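Local atomic coordinates of apical membrane antigen AMA1 (Toxoplasma gondii ME49, PDB entry 4YIV), a protein that takes part in host cell invasion as a microneme protein of the moving junction, the ring formed between the parasite's apical tip and the host cell membrane. Residues K263-V276 with A328-E340. Sequence-based numbering, arbitrary orientation.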
loop_
_atom_site.group_PDB
_atom_site.type_symbol
_atom_site.label_atom_id
_atom_site.label_comp_id
_atom_site.label_asym_id
_atom_site.label_seq_id
_atom_site.Cartn_x
_atom_site.Cartn_y
_atom_site.Cartn_z
ATOM N N LYS A 263 18.533 -1.434 -2.015
ATOM C CA LYS A 263 17.285 -2.159 -2.179
ATOM C C LYS A 263 16.084 -1.258 -1.801
ATOM O O LYS A 263 14.974 -1.421 -2.317
ATOM C CB LYS A 263 17.314 -3.465 -1.377
ATOM C CG LYS A 263 17.599 -3.327 0.073
ATOM C CD LYS A 263 17.884 -4.714 0.693
ATOM C CE LYS A 263 17.732 -4.679 2.225
ATOM N NZ LYS A 263 17.772 -6.027 2.887
ATOM N N ALA A 264 16.289 -0.274 -0.945
ATOM C CA ALA A 264 15.162 0.564 -0.544
ATOM C C ALA A 264 14.695 1.432 -1.720
ATOM O O ALA A 264 13.505 1.731 -1.819
ATOM C CB ALA A 264 15.517 1.428 0.654
ATOM N N GLN A 265 15.614 1.804 -2.617
ATOM C CA GLN A 265 15.237 2.556 -3.823
ATOM C C GLN A 265 14.341 1.732 -4.709
ATOM O O GLN A 265 13.420 2.258 -5.309
ATOM C CB GLN A 265 16.470 3.010 -4.620
ATOM C CG GLN A 265 17.249 4.110 -3.924
ATOM C CD GLN A 265 18.445 4.597 -4.737
ATOM O OE1 GLN A 265 18.848 3.965 -5.722
ATOM N NE2 GLN A 265 19.009 5.734 -4.325
ATOM N N CYS A 266 14.583 0.447 -4.754
ATOM C CA CYS A 266 13.757 -0.441 -5.529
ATOM C C CYS A 266 12.355 -0.507 -4.933
ATOM O O CYS A 266 11.395 -0.413 -5.633
ATOM C CB CYS A 266 14.362 -1.831 -5.597
ATOM S SG CYS A 266 13.546 -2.979 -6.695
ATOM N N TRP A 267 12.279 -0.647 -3.620
ATOM C CA TRP A 267 11.016 -0.723 -2.915
ATOM C C TRP A 267 10.213 0.537 -3.201
ATOM O O TRP A 267 9.016 0.464 -3.501
ATOM C CB TRP A 267 11.265 -0.923 -1.414
ATOM C CG TRP A 267 10.040 -0.697 -0.570
ATOM C CD1 TRP A 267 8.951 -1.533 -0.452
ATOM C CD2 TRP A 267 9.782 0.409 0.308
ATOM N NE1 TRP A 267 8.042 -0.996 0.414
ATOM C CE2 TRP A 267 8.519 0.183 0.903
ATOM C CE3 TRP A 267 10.485 1.557 0.651
ATOM C CZ2 TRP A 267 7.951 1.068 1.812
ATOM C CZ3 TRP A 267 9.918 2.432 1.561
ATOM C CH2 TRP A 267 8.661 2.187 2.119
ATOM N N VAL A 268 10.877 1.686 -3.158
ATOM C CA VAL A 268 10.206 2.954 -3.463
ATOM C C VAL A 268 9.699 2.962 -4.908
ATOM O O VAL A 268 8.572 3.410 -5.180
ATOM C CB VAL A 268 11.138 4.154 -3.249
ATOM C CG1 VAL A 268 10.500 5.449 -3.837
ATOM C CG2 VAL A 268 11.440 4.316 -1.791
ATOM N N LYS A 269 10.508 2.437 -5.829
ATOM C CA LYS A 269 10.133 2.400 -7.240
ATOM C C LYS A 269 8.880 1.577 -7.497
ATOM O O LYS A 269 8.099 1.911 -8.400
ATOM C CB LYS A 269 11.298 1.855 -8.116
ATOM C CG LYS A 269 12.428 2.856 -8.477
ATOM C CD LYS A 269 13.433 2.216 -9.489
ATOM C CE LYS A 269 14.505 3.195 -9.941
ATOM N NZ LYS A 269 13.929 4.321 -10.746
ATOM N N THR A 270 8.633 0.519 -6.720
ATOM C CA THR A 270 7.445 -0.275 -7.007
ATOM C C THR A 270 6.181 0.533 -6.719
ATOM O O THR A 270 5.146 0.273 -7.312
ATOM C CB THR A 270 7.411 -1.623 -6.198
ATOM O OG1 THR A 270 7.316 -1.353 -4.791
ATOM C CG2 THR A 270 8.696 -2.423 -6.451
ATOM N N PHE A 271 6.287 1.535 -5.830
ATOM C CA PHE A 271 5.181 2.445 -5.534
ATOM C C PHE A 271 5.135 3.689 -6.424
ATOM O O PHE A 271 4.055 4.192 -6.745
ATOM C CB PHE A 271 5.271 2.910 -4.078
ATOM C CG PHE A 271 4.160 3.826 -3.649
ATOM C CD1 PHE A 271 2.869 3.364 -3.479
ATOM C CD2 PHE A 271 4.426 5.160 -3.401
ATOM C CE1 PHE A 271 1.867 4.227 -3.077
ATOM C CE2 PHE A 271 3.442 6.024 -3.007
ATOM C CZ PHE A 271 2.149 5.557 -2.832
ATOM N N GLU A 272 6.298 4.222 -6.766
ATOM C CA GLU A 272 6.344 5.544 -7.400
ATOM C C GLU A 272 6.535 5.514 -8.921
ATOM O O GLU A 272 6.405 6.553 -9.559
ATOM C CB GLU A 272 7.448 6.389 -6.736
ATOM C CG GLU A 272 7.168 6.704 -5.263
ATOM C CD GLU A 272 8.009 7.831 -4.715
ATOM O OE1 GLU A 272 7.735 8.305 -3.572
ATOM O OE2 GLU A 272 8.963 8.242 -5.413
ATOM N N ASN A 273 6.772 4.346 -9.518
ATOM C CA ASN A 273 6.990 4.307 -10.958
ATOM C C ASN A 273 5.687 4.651 -11.686
ATOM O O ASN A 273 4.578 4.451 -11.150
ATOM C CB ASN A 273 7.528 2.943 -11.396
ATOM C CG ASN A 273 6.446 1.896 -11.502
ATOM O OD1 ASN A 273 5.692 1.855 -12.481
ATOM N ND2 ASN A 273 6.366 1.030 -10.503
ATOM N N ASP A 274 5.785 5.156 -12.911
ATOM C CA ASP A 274 4.588 5.717 -13.572
ATOM C C ASP A 274 3.542 4.699 -13.991
ATOM O O ASP A 274 2.431 5.063 -14.418
ATOM C CB ASP A 274 5.018 6.560 -14.777
ATOM C CG ASP A 274 5.300 5.713 -16.040
ATOM O OD1 ASP A 274 5.865 4.592 -15.976
ATOM O OD2 ASP A 274 4.944 6.210 -17.114
ATOM N N GLY A 275 3.855 3.427 -13.821
ATOM C CA GLY A 275 2.987 2.351 -14.223
ATOM C C GLY A 275 2.193 1.697 -13.063
ATOM O O GLY A 275 1.331 0.853 -13.278
ATOM N N VAL A 276 2.461 2.109 -11.837
ATOM C CA VAL A 276 1.752 1.584 -10.652
ATOM C C VAL A 276 0.239 1.815 -10.767
ATOM O O VAL A 276 -0.197 2.834 -11.294
ATOM C CB VAL A 276 2.271 2.242 -9.332
ATOM C CG1 VAL A 276 1.947 3.721 -9.361
ATOM C CG2 VAL A 276 1.643 1.629 -8.064
ATOM N N ALA A 328 20.295 -13.113 -2.614
ATOM C CA ALA A 328 20.660 -11.707 -2.650
ATOM C C ALA A 328 19.465 -10.804 -3.040
ATOM O O ALA A 328 19.567 -9.586 -2.975
ATOM C CB ALA A 328 21.794 -11.492 -3.615
ATOM N N ALA A 329 18.343 -11.415 -3.410
ATOM C CA ALA A 329 17.184 -10.673 -3.913
ATOM C C ALA A 329 16.193 -10.345 -2.798
ATOM O O ALA A 329 16.139 -11.041 -1.792
ATOM C CB ALA A 329 16.484 -11.481 -5.020
ATOM N N VAL A 330 15.399 -9.293 -3.001
ATOM C CA VAL A 330 14.213 -9.029 -2.182
ATOM C C VAL A 330 13.100 -8.576 -3.132
ATOM O O VAL A 330 13.332 -7.669 -3.952
ATOM C CB VAL A 330 14.453 -7.928 -1.102
ATOM C CG1 VAL A 330 13.190 -7.739 -0.249
ATOM C CG2 VAL A 330 15.646 -8.268 -0.205
ATOM N N SER A 331 11.935 -9.212 -3.013
ATOM C CA SER A 331 10.739 -8.853 -3.779
ATOM C C SER A 331 9.798 -7.954 -2.998
ATOM O O SER A 331 9.445 -8.241 -1.842
ATOM C CB SER A 331 10.028 -10.123 -4.231
ATOM O OG SER A 331 10.803 -10.809 -5.218
ATOM N N TYR A 332 9.407 -6.860 -3.660
ATOM C CA TYR A 332 8.608 -5.763 -3.114
ATOM C C TYR A 332 7.332 -5.585 -3.899
ATOM O O TYR A 332 7.259 -5.973 -5.066
ATOM C CB TYR A 332 9.376 -4.442 -3.175
ATOM C CG TYR A 332 10.680 -4.437 -2.395
ATOM C CD1 TYR A 332 10.690 -4.514 -0.996
ATOM C CD2 TYR A 332 11.890 -4.368 -3.053
ATOM C CE1 TYR A 332 11.887 -4.506 -0.288
ATOM C CE2 TYR A 332 13.091 -4.351 -2.352
ATOM C CZ TYR A 332 13.077 -4.423 -0.970
ATOM O OH TYR A 332 14.274 -4.410 -0.293
ATOM N N THR A 333 6.329 -4.990 -3.273
ATOM C CA THR A 333 5.191 -4.497 -4.020
ATOM C C THR A 333 4.884 -3.091 -3.604
ATOM O O THR A 333 5.359 -2.587 -2.562
ATOM C CB THR A 333 3.911 -5.357 -3.823
ATOM O OG1 THR A 333 3.306 -5.050 -2.567
ATOM C CG2 THR A 333 4.233 -6.812 -3.892
ATOM N N ALA A 334 4.093 -2.425 -4.445
ATOM C CA ALA A 334 3.627 -1.097 -4.155
ATOM C C ALA A 334 2.883 -0.998 -2.829
ATOM O O ALA A 334 2.846 0.075 -2.186
ATOM C CB ALA A 334 2.722 -0.610 -5.340
ATOM N N ALA A 335 2.274 -2.104 -2.402
ATOM C CA ALA A 335 1.442 -2.078 -1.192
ATOM C C ALA A 335 2.237 -2.324 0.097
ATOM O O ALA A 335 1.856 -1.828 1.164
ATOM C CB ALA A 335 0.327 -3.125 -1.283
ATOM N N GLY A 336 3.315 -3.089 -0.001
ATOM C CA GLY A 336 3.999 -3.558 1.187
ATOM C C GLY A 336 5.093 -2.679 1.759
ATOM O O GLY A 336 5.416 -1.612 1.233
ATOM N N SER A 337 5.715 -3.196 2.825
ATOM C CA SER A 337 6.698 -2.465 3.613
ATOM C C SER A 337 8.094 -2.777 3.097
ATOM O O SER A 337 8.294 -3.748 2.374
ATOM C CB SER A 337 6.615 -2.841 5.108
ATOM O OG SER A 337 6.971 -4.206 5.273
ATOM N N LEU A 338 9.063 -1.948 3.476
ATOM C CA LEU A 338 10.457 -2.207 3.155
ATOM C C LEU A 338 10.944 -3.417 3.916
ATOM O O LEU A 338 11.634 -4.288 3.361
ATOM C CB LEU A 338 11.314 -0.976 3.488
ATOM C CG LEU A 338 12.821 -1.074 3.303
ATOM C CD1 LEU A 338 13.206 -1.442 1.908
ATOM C CD2 LEU A 338 13.406 0.249 3.668
ATOM N N SER A 339 10.575 -3.481 5.193
ATOM C CA SER A 339 11.005 -4.593 6.033
ATOM C C SER A 339 10.345 -5.908 5.626
ATOM O O SER A 339 9.167 -5.937 5.237
ATOM C CB SER A 339 10.697 -4.321 7.514
ATOM O OG SER A 339 11.232 -5.396 8.279
ATOM N N GLU A 340 11.114 -6.991 5.684
ATOM C CA GLU A 340 10.565 -8.335 5.540
ATOM C C GLU A 340 10.003 -8.872 6.879
ATOM O O GLU A 340 9.345 -9.907 6.924
ATOM C CB GLU A 340 11.619 -9.300 4.950
ATOM C CG GLU A 340 12.635 -9.878 5.903
ATOM C CD GLU A 340 13.805 -8.962 6.167
ATOM O OE1 GLU A 340 13.666 -7.733 5.955
ATOM O OE2 GLU A 340 14.871 -9.480 6.578
HETATM O O HOH W 1 15.028 -7.260 3.286
HETATM O O HOH W 2 6.361 0.039 -2.166
#
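With CG of W267 anti to the backbone N (chi1 167°), the indole reaches past the Y332 ring to the loop after strand 329-333, while its CB, set by the helix backbone, lies over the phenol. This CB is 3.6 Å from the Y332 ring centroid, and the five-membered ring turns an edge toward the same ring in an offset edge-to-face pair, planes at 62°. From NE1 the indole N-H donates to G336 O at 2.8 Å; the bond is fairly straight and lies in the indole plane, although it meets the carbonyl from above its own plane. One indole face is covered by L338, whose CB stands 3.8 Å from the centroid of the six-membered ring and whose CD1 and CD2 reach A264. Bond and covering side chain together probably hold the indole in this orientation. Y332 has C266 SG at its ring edge, and its OH lies 3.4 Å from K263 CB. Farther along, T270 turns OG1 back to W267 O, and a water donates to both W267 O and T333 O, joining helix to strand. A334 CB packs against V276 CG2 at 3.7 Å and also touches T270 O. At the outer end, another water links K263 NZ to E340 OE1, weakly on the glutamate side. Helix 263-272 thus packs at 29° to strand 329-333, their axes 7.2 Å apart, an arrangement consistent with the PAN fold, on an antiparallel sheet in which this strand runs between 233-234 and 300-305; the C266-C313 disulfide ties the helix to strand 311-316, and F271 reaches I61 of strand 61-62.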